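Local coordinates for transcription inhibitor protein Gfh1 (Thermus thermophilus, PDB 2F23) that inhibits the catalytic activities of RNA polymerase by partly occluding its substrate-binding site and so preventing NTP binding, at residues A[83-94]-A[147-156]. Residues are numbered along the deposited sequence; the frame is centred on the assembly and turned at random.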
loop_
_atom_site.group_PDB
_atom_site.type_symbol
_atom_site.label_atom_id
_atom_site.label_comp_id
_atom_site.label_asym_id
_atom_site.label_seq_id
_atom_site.Cartn_x
_atom_site.Cartn_y
_atom_site.Cartn_z
ATOM N N ILE A 83 -18.097 2.197 0.442
ATOM C CA ILE A 83 -17.780 2.934 1.660
ATOM C C ILE A 83 -18.472 4.276 1.814
ATOM O O ILE A 83 -18.334 5.161 0.978
ATOM C CB ILE A 83 -16.256 3.161 1.774
ATOM C CG1 ILE A 83 -15.533 1.815 1.743
ATOM C CG2 ILE A 83 -15.932 3.920 3.058
ATOM C CD1 ILE A 83 -14.043 1.927 1.573
ATOM N N GLY A 84 -19.205 4.412 2.916
ATOM C CA GLY A 84 -19.904 5.647 3.207
ATOM C C GLY A 84 -19.935 5.884 4.701
ATOM O O GLY A 84 -19.303 5.166 5.473
ATOM N N LEU A 85 -20.676 6.899 5.116
ATOM C CA LEU A 85 -20.796 7.213 6.530
ATOM C C LEU A 85 -21.315 5.962 7.244
ATOM O O LEU A 85 -22.307 5.363 6.819
ATOM C CB LEU A 85 -21.771 8.380 6.690
ATOM C CG LEU A 85 -21.879 9.142 8.007
ATOM C CD1 LEU A 85 -20.510 9.630 8.459
ATOM C CD2 LEU A 85 -22.827 10.321 7.798
ATOM N N GLY A 86 -20.626 5.551 8.307
ATOM C CA GLY A 86 -21.043 4.378 9.056
ATOM C C GLY A 86 -20.368 3.072 8.670
ATOM O O GLY A 86 -20.449 2.083 9.402
ATOM N N SER A 87 -19.701 3.054 7.522
ATOM C CA SER A 87 -19.036 1.834 7.068
ATOM C C SER A 87 -17.792 1.476 7.860
ATOM O O SER A 87 -16.972 2.340 8.170
ATOM C CB SER A 87 -18.630 1.948 5.594
ATOM O OG SER A 87 -19.749 2.089 4.740
ATOM N N VAL A 88 -17.660 0.192 8.182
ATOM C CA VAL A 88 -16.478 -0.310 8.867
ATOM C C VAL A 88 -15.683 -0.951 7.736
ATOM O O VAL A 88 -16.191 -1.804 7.003
ATOM C CB VAL A 88 -16.817 -1.371 9.926
ATOM C CG1 VAL A 88 -15.531 -1.984 10.459
ATOM C CG2 VAL A 88 -17.611 -0.732 11.066
ATOM N N VAL A 89 -14.437 -0.528 7.591
ATOM C CA VAL A 89 -13.605 -1.013 6.507
ATOM C C VAL A 89 -12.352 -1.726 6.987
ATOM O O VAL A 89 -11.619 -1.212 7.834
ATOM C CB VAL A 89 -13.179 0.176 5.613
ATOM C CG1 VAL A 89 -12.550 -0.319 4.319
ATOM C CG2 VAL A 89 -14.379 1.060 5.331
ATOM N N GLU A 90 -12.121 -2.914 6.440
ATOM C CA GLU A 90 -10.931 -3.693 6.759
ATOM C C GLU A 90 -9.949 -3.422 5.627
ATOM O O GLU A 90 -10.298 -3.558 4.454
ATOM C CB GLU A 90 -11.267 -5.180 6.832
ATOM C CG GLU A 90 -12.154 -5.535 8.011
ATOM C CD GLU A 90 -12.533 -6.999 8.037
ATOM O OE1 GLU A 90 -11.631 -7.849 7.873
ATOM O OE2 GLU A 90 -13.731 -7.296 8.228
ATOM N N LEU A 91 -8.732 -3.030 5.992
ATOM C CA LEU A 91 -7.683 -2.684 5.037
ATOM C C LEU A 91 -6.440 -3.539 5.242
ATOM O O LEU A 91 -6.187 -4.029 6.340
ATOM C CB LEU A 91 -7.283 -1.222 5.224
ATOM C CG LEU A 91 -8.390 -0.164 5.158
ATOM C CD1 LEU A 91 -7.873 1.146 5.731
ATOM C CD2 LEU A 91 -8.849 0.003 3.722
ATOM N N GLU A 92 -5.663 -3.711 4.179
ATOM C CA GLU A 92 -4.430 -4.481 4.266
ATOM C C GLU A 92 -3.357 -3.842 3.400
ATOM O O GLU A 92 -3.557 -3.622 2.207
ATOM C CB GLU A 92 -4.643 -5.928 3.815
ATOM C CG GLU A 92 -3.356 -6.753 3.838
ATOM C CD GLU A 92 -3.532 -8.134 3.249
ATOM O OE1 GLU A 92 -4.130 -9.003 3.920
ATOM O OE2 GLU A 92 -3.079 -8.348 2.103
ATOM N N ASP A 93 -2.218 -3.549 4.017
ATOM C CA ASP A 93 -1.084 -2.949 3.330
ATOM C C ASP A 93 -0.515 -4.034 2.409
ATOM O O ASP A 93 -0.086 -5.089 2.873
ATOM C CB ASP A 93 -0.034 -2.522 4.361
ATOM C CG ASP A 93 1.110 -1.745 3.748
ATOM O OD1 ASP A 93 1.572 -2.133 2.657
ATOM O OD2 ASP A 93 1.557 -0.751 4.364
ATOM N N PRO A 94 -0.522 -3.794 1.090
ATOM C CA PRO A 94 -0.007 -4.780 0.137
ATOM C C PRO A 94 1.489 -5.054 0.221
ATOM O O PRO A 94 1.954 -6.101 -0.230
ATOM C CB PRO A 94 -0.419 -4.200 -1.218
ATOM C CG PRO A 94 -0.425 -2.732 -0.973
ATOM C CD PRO A 94 -1.070 -2.620 0.388
ATOM N N ARG A 147 0.373 5.739 3.804
ATOM C CA ARG A 147 0.502 4.305 3.578
ATOM C C ARG A 147 -0.483 3.856 2.507
ATOM O O ARG A 147 -1.521 4.485 2.306
ATOM C CB ARG A 147 0.220 3.540 4.872
ATOM C CG ARG A 147 1.195 3.824 6.003
ATOM C CD ARG A 147 2.240 2.727 6.170
ATOM N NE ARG A 147 3.307 2.754 5.168
ATOM C CZ ARG A 147 3.210 2.265 3.935
ATOM N NH1 ARG A 147 2.085 1.699 3.517
ATOM N NH2 ARG A 147 4.254 2.326 3.118
ATOM N N GLU A 148 -0.151 2.767 1.823
ATOM C CA GLU A 148 -1.017 2.230 0.781
ATOM C C GLU A 148 -1.785 1.034 1.333
ATOM O O GLU A 148 -1.205 0.160 1.974
ATOM C CB GLU A 148 -0.179 1.812 -0.431
ATOM C CG GLU A 148 -0.946 1.056 -1.502
ATOM C CD GLU A 148 -0.132 0.837 -2.768
ATOM O OE1 GLU A 148 -0.238 1.658 -3.702
ATOM O OE2 GLU A 148 0.619 -0.154 -2.822
ATOM N N PHE A 149 -3.094 1.005 1.095
ATOM C CA PHE A 149 -3.934 -0.086 1.579
ATOM C C PHE A 149 -4.897 -0.611 0.535
ATOM O O PHE A 149 -5.410 0.139 -0.290
ATOM C CB PHE A 149 -4.787 0.353 2.773
ATOM C CG PHE A 149 -4.006 0.644 4.014
ATOM C CD1 PHE A 149 -3.622 1.948 4.317
ATOM C CD2 PHE A 149 -3.666 -0.378 4.890
ATOM C CE1 PHE A 149 -2.910 2.226 5.479
ATOM C CE2 PHE A 149 -2.952 -0.109 6.056
ATOM C CZ PHE A 149 -2.575 1.197 6.349
ATOM N N ARG A 150 -5.150 -1.911 0.596
ATOM C CA ARG A 150 -6.107 -2.553 -0.293
ATOM C C ARG A 150 -7.350 -2.739 0.566
ATOM O O ARG A 150 -7.243 -3.121 1.731
ATOM C CB ARG A 150 -5.587 -3.917 -0.749
ATOM C CG ARG A 150 -6.574 -4.727 -1.575
ATOM C CD ARG A 150 -5.901 -5.973 -2.128
ATOM N NE ARG A 150 -5.447 -6.860 -1.064
ATOM C CZ ARG A 150 -6.189 -7.821 -0.523
ATOM N NH1 ARG A 150 -7.428 -8.024 -0.949
ATOM N NH2 ARG A 150 -5.691 -8.578 0.443
ATOM N N VAL A 151 -8.519 -2.442 0.010
ATOM C CA VAL A 151 -9.770 -2.608 0.743
ATOM C C VAL A 151 -10.129 -4.088 0.705
ATOM O O VAL A 151 -10.366 -4.648 -0.360
ATOM C CB VAL A 151 -10.908 -1.787 0.102
ATOM C CG1 VAL A 151 -12.201 -1.991 0.877
ATOM C CG2 VAL A 151 -10.525 -0.313 0.082
ATOM N N VAL A 152 -10.160 -4.719 1.876
ATOM C CA VAL A 152 -10.453 -6.144 1.971
ATOM C C VAL A 152 -11.913 -6.473 2.256
ATOM O O VAL A 152 -12.447 -7.461 1.738
ATOM C CB VAL A 152 -9.567 -6.794 3.057
ATOM C CG1 VAL A 152 -9.931 -8.260 3.240
ATOM C CG2 VAL A 152 -8.105 -6.661 2.659
ATOM N N ALA A 153 -12.557 -5.647 3.072
ATOM C CA ALA A 153 -13.952 -5.869 3.430
ATOM C C ALA A 153 -14.629 -4.569 3.842
ATOM O O ALA A 153 -13.978 -3.647 4.335
ATOM C CB ALA A 153 -14.036 -6.881 4.577
ATOM N N ILE A 154 -15.940 -4.506 3.627
ATOM C CA ILE A 154 -16.744 -3.342 3.992
ATOM C C ILE A 154 -18.045 -3.874 4.577
ATOM O O ILE A 154 -18.702 -4.714 3.962
ATOM C CB ILE A 154 -17.102 -2.474 2.762
ATOM C CG1 ILE A 154 -15.829 -1.970 2.084
ATOM C CG2 ILE A 154 -17.990 -1.297 3.194
ATOM C CD1 ILE A 154 -16.083 -1.351 0.725
ATOM N N HIS A 155 -18.414 -3.404 5.760
ATOM C CA HIS A 155 -19.657 -3.855 6.372
ATOM C C HIS A 155 -20.172 -2.866 7.398
ATOM O O HIS A 155 -19.546 -1.841 7.660
ATOM C CB HIS A 155 -19.474 -5.224 7.033
ATOM C CG HIS A 155 -18.329 -5.287 7.993
ATOM N ND1 HIS A 155 -17.065 -5.688 7.619
ATOM C CD2 HIS A 155 -18.254 -4.986 9.311
ATOM C CE1 HIS A 155 -16.260 -5.634 8.665
ATOM N NE2 HIS A 155 -16.956 -5.209 9.704
ATOM N N GLY A 156 -21.328 -3.180 7.972
ATOM C CA GLY A 156 -21.908 -2.307 8.974
ATOM C C GLY A 156 -21.293 -2.564 10.336
ATOM O O GLY A 156 -20.453 -3.482 10.442
ATOM O OXT GLY A 156 -21.647 -1.850 11.297
HETATM O O HOH W 1 -22.838 0.877 10.804
HETATM O O HOH W 2 -3.064 -6.045 0.483
#
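E90 lies over the methyl of A153 and runs on to the H155 ring. Its OE2 sits at the ring edge, 3.1 Å from CE1 of H155, with carboxylate and ring nearly perpendicular (78°). H155 takes the crowded first torsion (chi1 53°), which folds its ring back over strand 88-92. V88 O then lies over the centre of one ring face, and CG1 of V88 touches NE2. The backbones pair antiparallel, with a classic beta bulge where V152 and A153 both face E90. E90 O takes a 2.8 Å bond from V152 N and a weak one from A153 N. Beyond the bulge, E92 and R150 lie side by side. R150 NH2 makes a salt-bridge hydrogen bond to E92 OE2 (3.1 Å), in its own guanidinium plane but above the carboxylate plane. CG2 of V152 sits over the rim of one guanidinium face, and a water links R150 NE to E92 O and OE2. At the far end, D93 OD2 makes a 2.6 Å salt bridge to R147 NH1. The face carrying V89, L91, V151 and I154 is apolar. V89 CG1 meets V151 CG1 at 3.8 Å, F149 CD2 packs beside L91 CB, and from the preceding loop I83 CG1 presses tightly on I154 CD1 (3.4 Å). L91 and F149 also reach L140 of strand 137-142. An alanine in place of E90 would probably leave much of the A153 methyl uncovered and the H155 ring edge without its carboxylate neighbour. The contact thus joins two central strands of the C-terminal FKBP-like domain, with an oily face inward and a mixed, largely polar face where E90 could favour a protonated H155.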